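Local coordinates for protein tRNA (guanine(9)-N1)-methyltransferase (Schizosaccharomyces pombe, PDB 4JWH) that catalyses the S-adenosyl-L-methionine-dependent methylation of guanine 9 at N1 in cytoplasmic tRNA, yielding N(1)-methylguanosine and S-adenosyl-L-homocysteine, at residues T147-G151 with R152-R156; F159-K162 with G163-N167; T174-S177 with Y178-F182. All coordinates share one frame; numbering follows the deposited sequence.

The three contacts follow one another along the chain, and all are local. Contact 1 starts helix 151-161 after strand 143-147, contact 2 ends the same helix, their centres about 13 Å apart, and contact 3 starts helix 178-181 after strand 171-173. Contacts 1 and 3 touch: Phe149 N lies 2.8 Å from Thr174 O and Asn148 N 2.8 Å from Lys176 O, probable hydrogen bonds that join the two strand-to-helix loops. Contacts 2 and 3 do not meet, their nearest atoms being about 10 Å apart. Bound S-adenosyl-L-homocysteine is about 10 Å from the side chain of Tyr178 and about 12 Å from that of Leu153, whereas contact 2 lies away from the cofactor pocket.

Contact 1. Residues T147-G151 with R152-R156; sequences TNFGG and RLKTR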
loop_
_atom_site.group_PDB
_atom_site.type_symbol
_atom_site.label_atom_id
_atom_site.label_comp_id
_atom_site.label_asym_id
_atom_site.label_seq_id
_atom_site.Cartn_x
_atom_site.Cartn_y
_atom_site.Cartn_z
ATOM N N THR A 147 1.822 -9.723 1.490
ATOM C CA THR A 147 2.619 -10.627 2.334
ATOM C C THR A 147 1.896 -11.004 3.634
ATOM O O THR A 147 1.005 -10.276 4.086
ATOM C CB THR A 147 4.057 -10.047 2.613
ATOM O OG1 THR A 147 3.955 -8.768 3.261
ATOM C CG2 THR A 147 4.857 -9.892 1.302
ATOM N N ASN A 148 2.302 -12.113 4.244
ATOM C CA ASN A 148 1.499 -12.825 5.251
ATOM C C ASN A 148 0.056 -12.971 4.783
ATOM O O ASN A 148 -0.853 -12.838 5.578
ATOM C CB ASN A 148 1.514 -12.128 6.619
ATOM C CG ASN A 148 2.835 -12.281 7.344
ATOM O OD1 ASN A 148 3.646 -11.365 7.360
ATOM N ND2 ASN A 148 3.041 -13.433 7.967
ATOM N N PHE A 149 -0.158 -13.160 3.490
ATOM C CA PHE A 149 -1.531 -13.275 2.961
ATOM C C PHE A 149 -2.164 -14.623 3.315
ATOM O O PHE A 149 -1.628 -15.665 2.964
ATOM C CB PHE A 149 -1.575 -13.013 1.458
ATOM C CG PHE A 149 -2.976 -12.812 0.917
ATOM C CD1 PHE A 149 -3.617 -13.830 0.230
ATOM C CD2 PHE A 149 -3.664 -11.610 1.132
ATOM C CE1 PHE A 149 -4.926 -13.651 -0.261
ATOM C CE2 PHE A 149 -4.954 -11.429 0.663
ATOM C CZ PHE A 149 -5.595 -12.455 -0.028
ATOM N N GLY A 150 -3.295 -14.590 4.020
ATOM C CA GLY A 150 -3.980 -15.792 4.474
ATOM C C GLY A 150 -5.143 -15.459 5.382
ATOM O O GLY A 150 -5.663 -14.320 5.369
ATOM N N GLY A 151 -5.579 -16.448 6.154
ATOM C CA GLY A 151 -6.629 -16.232 7.162
ATOM C C GLY A 151 -7.919 -15.683 6.563
ATOM O O GLY A 151 -8.257 -15.988 5.433
ATOM N N ARG A 152 -8.608 -14.850 7.333
ATOM C CA ARG A 152 -9.946 -14.389 7.014
ATOM C C ARG A 152 -9.961 -13.435 5.839
ATOM O O ARG A 152 -10.953 -13.347 5.103
ATOM C CB ARG A 152 -10.581 -13.736 8.242
ATOM C CG ARG A 152 -11.103 -14.730 9.282
ATOM C CD ARG A 152 -11.735 -13.951 10.426
ATOM N NE ARG A 152 -10.756 -13.052 11.016
ATOM C CZ ARG A 152 -11.014 -11.843 11.500
ATOM N NH1 ARG A 152 -12.230 -11.317 11.465
ATOM N NH2 ARG A 152 -10.030 -11.145 12.014
ATOM N N LEU A 153 -8.855 -12.719 5.646
ATOM C CA LEU A 153 -8.702 -11.891 4.434
ATOM C C LEU A 153 -8.715 -12.759 3.177
ATOM O O LEU A 153 -9.471 -12.491 2.249
ATOM C CB LEU A 153 -7.433 -11.003 4.514
ATOM C CG LEU A 153 -7.173 -10.047 3.348
ATOM C CD1 LEU A 153 -8.323 -9.000 3.181
ATOM C CD2 LEU A 153 -5.791 -9.334 3.486
ATOM N N LYS A 154 -7.880 -13.792 3.133
ATOM C CA LYS A 154 -7.808 -14.673 1.961
ATOM C C LYS A 154 -9.154 -15.395 1.705
ATOM O O LYS A 154 -9.596 -15.510 0.577
ATOM C CB LYS A 154 -6.676 -15.697 2.124
ATOM C CG LYS A 154 -6.470 -16.631 0.918
ATOM C CD LYS A 154 -5.384 -17.674 1.215
ATOM C CE LYS A 154 -5.079 -18.524 -0.003
ATOM N NZ LYS A 154 -6.367 -19.142 -0.498
ATOM N N THR A 155 -9.778 -15.894 2.753
ATOM C CA THR A 155 -11.123 -16.507 2.611
ATOM C C THR A 155 -12.123 -15.498 2.012
ATOM O O THR A 155 -12.708 -15.741 0.956
ATOM C CB THR A 155 -11.594 -16.995 3.966
ATOM O OG1 THR A 155 -10.610 -17.909 4.479
ATOM C CG2 THR A 155 -12.999 -17.668 3.904
ATOM N N ARG A 156 -12.254 -14.351 2.679
ATOM C CA ARG A 156 -13.152 -13.275 2.254
ATOM C C ARG A 156 -12.927 -12.912 0.795
ATOM O O ARG A 156 -13.875 -12.844 0.003
ATOM C CB ARG A 156 -12.947 -12.035 3.139
ATOM C CG ARG A 156 -13.801 -10.820 2.751
ATOM C CD ARG A 156 -15.273 -11.101 2.966
ATOM N NE ARG A 156 -16.097 -9.987 2.522
ATOM C CZ ARG A 156 -17.407 -10.057 2.298
ATOM N NH1 ARG A 156 -18.057 -11.210 2.444
ATOM N NH2 ARG A 156 -18.065 -8.969 1.907
#
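Phe149, Gly150 and Gly151 meet the first turn of helix 151-161 at a beta-alpha junction of the SPOUT methyltransferase domain, where the chain leaves strand 143-147. At the start of the turn, the backbone N of Arg152 donates to Asp113 OD1 while the guanidinium reaches away to Met116 O through NH2. The next residue, Leu153, gives its own N to Asp113 OD2, so the carboxylate of Asp113 accepts from the backbone N of both Arg152 and Leu153. The Leu153 side chain crosses that of Phe149 at about a right angle, Leu153 CD2 lying 3.6 Å from Phe149 CE2. With CG anti to the backbone N (chi1 -167°), Phe149 brings its ring against the start of the helix, where CE1, across the ring from CE2, lies 3.6 Å from Lys154 CG. The aliphatic part of Lys154 thus lies against the ring and also against the backbone, its CB 3.6 Å from Gly150 CA, before the ammonium end leads away. Tyr171 and Pro173 of strand 171-173 also touch the ring. Were Phe149 cut back to an alanine, the gap left between Leu153, the stem of Lys154 and strand 171-173 would probably weaken the seating of the helix start. Lys154 N donates to Gly150 O at 3.2 Å, approaching from above the carbonyl plane. Gly151 has a positive phi, which favours glycine. Its carbonyl serves Thr155: the N-H of Thr155 meets Gly151 O in the carbonyl plane at 3.1 Å, almost straight at 172°.

Contact 2. Residues F159-K162 with G163-N167; sequences FVLK and GQQNN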
loop_
_atom_site.group_PDB
_atom_site.type_symbol
_atom_site.label_atom_id
_atom_site.label_comp_id
_atom_site.label_asym_id
_atom_site.label_seq_id
_atom_site.Cartn_x
_atom_site.Cartn_y
_atom_site.Cartn_z
ATOM N N PHE A 159 -14.266 -15.587 -1.427
ATOM C CA PHE A 159 -15.727 -15.566 -1.286
ATOM C C PHE A 159 -16.310 -14.477 -2.161
ATOM O O PHE A 159 -17.235 -14.729 -2.957
ATOM C CB PHE A 159 -16.137 -15.319 0.172
ATOM C CG PHE A 159 -17.643 -15.247 0.391
ATOM C CD1 PHE A 159 -18.324 -14.034 0.282
ATOM C CD2 PHE A 159 -18.371 -16.398 0.721
ATOM C CE1 PHE A 159 -19.712 -13.960 0.485
ATOM C CE2 PHE A 159 -19.757 -16.343 0.934
ATOM C CZ PHE A 159 -20.432 -15.120 0.817
ATOM N N VAL A 160 -15.770 -13.264 -2.008
ATOM C CA VAL A 160 -16.240 -12.115 -2.774
ATOM C C VAL A 160 -15.865 -12.232 -4.246
ATOM O O VAL A 160 -16.710 -12.044 -5.111
ATOM C CB VAL A 160 -15.732 -10.757 -2.224
ATOM C CG1 VAL A 160 -16.390 -9.620 -2.974
ATOM C CG2 VAL A 160 -16.035 -10.623 -0.739
ATOM N N LEU A 161 -14.611 -12.541 -4.538
ATOM C CA LEU A 161 -14.164 -12.488 -5.923
ATOM C C LEU A 161 -14.422 -13.771 -6.701
ATOM O O LEU A 161 -14.334 -13.764 -7.923
ATOM C CB LEU A 161 -12.690 -12.113 -6.020
ATOM C CG LEU A 161 -12.348 -10.636 -5.814
ATOM C CD1 LEU A 161 -10.855 -10.514 -5.764
ATOM C CD2 LEU A 161 -12.936 -9.759 -6.927
ATOM N N LYS A 162 -14.733 -14.848 -5.979
ATOM C CA LYS A 162 -15.027 -16.169 -6.561
ATOM C C LYS A 162 -13.909 -16.644 -7.482
ATOM O O LYS A 162 -14.172 -17.053 -8.612
ATOM C CB LYS A 162 -16.380 -16.178 -7.293
ATOM C CG LYS A 162 -17.577 -16.127 -6.368
ATOM C CD LYS A 162 -18.734 -15.376 -6.994
ATOM C CE LYS A 162 -19.795 -15.071 -5.946
ATOM N NZ LYS A 162 -20.836 -14.128 -6.458
ATOM N N GLY A 163 -12.669 -16.583 -6.992
ATOM C CA GLY A 163 -11.516 -17.127 -7.721
ATOM C C GLY A 163 -10.910 -16.187 -8.750
ATOM O O GLY A 163 -9.877 -16.497 -9.346
ATOM N N GLN A 164 -11.547 -15.034 -8.965
ATOM C CA GLN A 164 -11.032 -14.039 -9.906
ATOM C C GLN A 164 -9.640 -13.498 -9.522
ATOM O O GLN A 164 -8.859 -13.116 -10.400
ATOM C CB GLN A 164 -12.032 -12.885 -10.100
ATOM C CG GLN A 164 -11.603 -11.837 -11.139
ATOM C CD GLN A 164 -11.270 -12.434 -12.514
ATOM O OE1 GLN A 164 -11.657 -13.562 -12.830
ATOM N NE2 GLN A 164 -10.558 -11.663 -13.340
ATOM N N GLN A 165 -9.338 -13.486 -8.219
ATOM C CA GLN A 165 -8.034 -13.005 -7.732
ATOM C C GLN A 165 -6.866 -13.792 -8.327
ATOM O O GLN A 165 -5.774 -13.245 -8.546
ATOM C CB GLN A 165 -7.985 -13.045 -6.201
ATOM C CG GLN A 165 -7.831 -14.450 -5.576
ATOM C CD GLN A 165 -9.132 -15.222 -5.419
ATOM O OE1 GLN A 165 -10.183 -14.834 -5.932
ATOM N NE2 GLN A 165 -9.060 -16.335 -4.706
ATOM N N ASN A 166 -7.109 -15.079 -8.581
ATOM C CA ASN A 166 -6.119 -15.955 -9.202
ATOM C C ASN A 166 -5.816 -15.549 -10.623
ATOM O O ASN A 166 -4.851 -16.037 -11.209
ATOM C CB ASN A 166 -6.572 -17.418 -9.156
ATOM C CG ASN A 166 -6.749 -17.925 -7.749
ATOM O OD1 ASN A 166 -5.918 -17.676 -6.881
ATOM N ND2 ASN A 166 -7.838 -18.627 -7.507
ATOM N N ASN A 167 -6.636 -14.642 -11.170
ATOM C CA ASN A 167 -6.451 -14.144 -12.530
ATOM C C ASN A 167 -5.705 -12.807 -12.600
ATOM O O ASN A 167 -5.204 -12.429 -13.666
ATOM C CB ASN A 167 -7.799 -14.031 -13.258
ATOM C CG ASN A 167 -8.437 -15.405 -13.571
ATOM O OD1 ASN A 167 -7.764 -16.452 -13.598
ATOM N ND2 ASN A 167 -9.743 -15.392 -13.801
#
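Leu161 and Gln165 carry this contact, their side chains crossing obliquely at the turn that ends helix 151-161. Leu161 reaches across with one methyl, CD1, which lies 3.9 Å from Gln165 CB. In return Gln165 folds back: CG sits between the backbone N and the carbonyl carbon (chi1 75°) and the chain bends again at chi2, which brings OE1 to 3.7 Å from Leu161 CB. The other end of the same amide, NE2, donates to Asp158 OD1 on the helix, and that bond fixes how the amide is turned. Gln164 is oriented differently. Its CB lies 3.3 Å from Leu161 O, but the chain then leads away from the helix, and its OE1 accepts from Asn167 ND2 at 2.8 Å, the donor standing above the carbonyl plane. The backbone from Leu161 to Gln164 forms a type I' beta turn, with positive phi at both Lys162 and Gly163. It is closed by Gln164 N, which donates to Leu161 O at 3.2 Å from well above the carbonyl plane. A 3-10 segment, 164-166, follows at once, with Asn166 N bonded to Gly163 O. The chemistry is therefore mostly polar: a single methyl-to-methylene touch is flanked by hydrogen bonds of the side-chain amides and the backbone, consistent with a helix end at the protein surface whose shape is set more by hydrogen bonding than by apolar burial.

Contact 3. Residues T174-S177 with Y178-F182; sequences TTKS and YLEEF
Ser177 and Glu180 form a capping box at the start of helix 178-181, a short helix that follows strand 171-173 in the methyltransferase domain. Ser177 is the N-cap: its OG, placed between the backbone N and the carbonyl carbon (chi1 74°), accepts from Glu180 N at 2.8 Å. Glu180 returns the bond with its side chain. Its CG is anti to the carbonyl carbon (chi1 -68°) and the chain runs extended beyond it, carrying OE2 back to Ser177 N at 3.0 Å. The N-H comes to the anti side of the carboxylate, somewhat out of its plane. Each residue thus binds the backbone N of the other, and the ring so made holds the methylene stem of Glu180 close to the hydroxyl, with CG 3.1 Å from Ser177 OG. The first helical backbone bond follows directly, Glu181 N donating to Ser177 O at 2.9 Å. Ahead of the cap, Thr174 OG1 accepts from Lys176 N in an ST turn. Lys176 then lies between the two glutamates: its CB is 3.8 Å from Glu180 OE2 and its CD 3.6 Å from Glu181 OE2. Lys176 NZ remains 4.9 Å from Glu181 OE2, too far for a salt bridge, although the opposite charges probably still favour one another. Beyond this polar start, Tyr178 of the helix and Phe182 just after it turn to the sheet. Tyr178 packs on Val107 and Asp109 of strand 105-109 and bonds through OH to Gln231 OE1 on helix 223-231; the Tyr178 side chain lies about 7 Å from that of Cys224, a residue of the cofactor site, while Phe182 meets Phe145 of strand 143-147 edge-to-face.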
loop_
_atom_site.group_PDB
_atom_site.type_symbol
_atom_site.label_atom_id
_atom_site.label_comp_id
_atom_site.label_asym_id
_atom_site.label_seq_id
_atom_site.Cartn_x
_atom_site.Cartn_y
_atom_site.Cartn_z
ATOM N N THR A 174 1.591 -14.007 -0.949
ATOM C CA THR A 174 2.475 -14.990 -0.329
ATOM C C THR A 174 2.231 -15.063 1.159
ATOM O O THR A 174 1.887 -14.059 1.793
ATOM C CB THR A 174 3.982 -14.744 -0.673
ATOM O OG1 THR A 174 4.760 -15.826 -0.161
ATOM C CG2 THR A 174 4.516 -13.411 -0.079
ATOM N N THR A 175 2.374 -16.261 1.720
ATOM C CA THR A 175 2.292 -16.434 3.162
ATOM C C THR A 175 3.566 -15.869 3.798
ATOM O O THR A 175 3.545 -15.497 4.959
ATOM C CB THR A 175 2.073 -17.929 3.620
ATOM O OG1 THR A 175 3.148 -18.723 3.119
ATOM C CG2 THR A 175 0.772 -18.481 3.086
ATOM N N LYS A 176 4.655 -15.768 3.037
ATOM C CA LYS A 176 5.887 -15.193 3.588
ATOM C C LYS A 176 5.633 -13.768 4.061
ATOM O O LYS A 176 4.845 -13.014 3.448
ATOM C CB LYS A 176 7.045 -15.185 2.571
ATOM C CG LYS A 176 7.518 -16.601 2.151
ATOM C CD LYS A 176 8.727 -16.492 1.216
ATOM C CE LYS A 176 9.348 -17.847 0.929
ATOM N NZ LYS A 176 8.501 -18.656 -0.008
ATOM N N SER A 177 6.293 -13.412 5.149
ATOM C CA SER A 177 6.339 -12.015 5.605
ATOM C C SER A 177 7.174 -11.232 4.599
ATOM O O SER A 177 7.939 -11.844 3.833
ATOM C CB SER A 177 7.017 -11.946 6.971
ATOM O OG SER A 177 8.417 -12.133 6.790
ATOM N N TYR A 178 7.028 -9.899 4.577
ATOM C CA TYR A 178 7.865 -9.058 3.705
ATOM C C TYR A 178 9.343 -9.214 4.051
ATOM O O TYR A 178 10.194 -9.171 3.151
ATOM C CB TYR A 178 7.446 -7.557 3.679
ATOM C CG TYR A 178 7.387 -6.826 5.033
ATOM C CD1 TYR A 178 6.168 -6.544 5.637
ATOM C CD2 TYR A 178 8.533 -6.371 5.655
ATOM C CE1 TYR A 178 6.100 -5.868 6.881
ATOM C CE2 TYR A 178 8.474 -5.669 6.910
ATOM C CZ TYR A 178 7.261 -5.444 7.506
ATOM O OH TYR A 178 7.186 -4.777 8.717
ATOM N N LEU A 179 9.625 -9.391 5.343
ATOM C CA LEU A 179 10.987 -9.559 5.856
ATOM C C LEU A 179 11.584 -10.846 5.298
ATOM O O LEU A 179 12.754 -10.876 4.933
ATOM C CB LEU A 179 11.025 -9.540 7.393
ATOM C CG LEU A 179 12.378 -9.238 8.076
ATOM C CD1 LEU A 179 12.940 -7.880 7.668
ATOM C CD2 LEU A 179 12.289 -9.344 9.618
ATOM N N GLU A 180 10.759 -11.889 5.195
ATOM C CA GLU A 180 11.170 -13.146 4.589
ATOM C C GLU A 180 11.363 -12.986 3.104
ATOM O O GLU A 180 12.417 -13.332 2.590
ATOM C CB GLU A 180 10.168 -14.281 4.898
ATOM C CG GLU A 180 10.166 -14.667 6.373
ATOM C CD GLU A 180 9.083 -15.679 6.758
ATOM O OE1 GLU A 180 9.382 -16.516 7.645
ATOM O OE2 GLU A 180 7.947 -15.640 6.233
ATOM N N GLU A 181 10.349 -12.446 2.421
ATOM C CA GLU A 181 10.377 -12.307 0.981
ATOM C C GLU A 181 11.498 -11.377 0.470
ATOM O O GLU A 181 12.078 -11.631 -0.595
ATOM C CB GLU A 181 8.981 -11.901 0.475
ATOM C CG GLU A 181 8.851 -11.629 -1.010
ATOM C CD GLU A 181 8.854 -12.891 -1.865
ATOM O OE1 GLU A 181 9.274 -12.781 -3.034
ATOM O OE2 GLU A 181 8.438 -13.970 -1.380
ATOM N N PHE A 182 11.803 -10.331 1.239
ATOM C CA PHE A 182 12.820 -9.323 0.857
ATOM C C PHE A 182 14.013 -9.206 1.824
ATOM O O PHE A 182 14.571 -8.135 1.998
ATOM C CB PHE A 182 12.162 -7.945 0.660
ATOM C CG PHE A 182 11.111 -7.930 -0.423
ATOM C CD1 PHE A 182 9.755 -7.954 -0.095
ATOM C CD2 PHE A 182 11.484 -7.972 -1.770
ATOM C CE1 PHE A 182 8.779 -7.967 -1.109
ATOM C CE2 PHE A 182 10.517 -7.967 -2.789
ATOM C CZ PHE A 182 9.169 -7.968 -2.464
#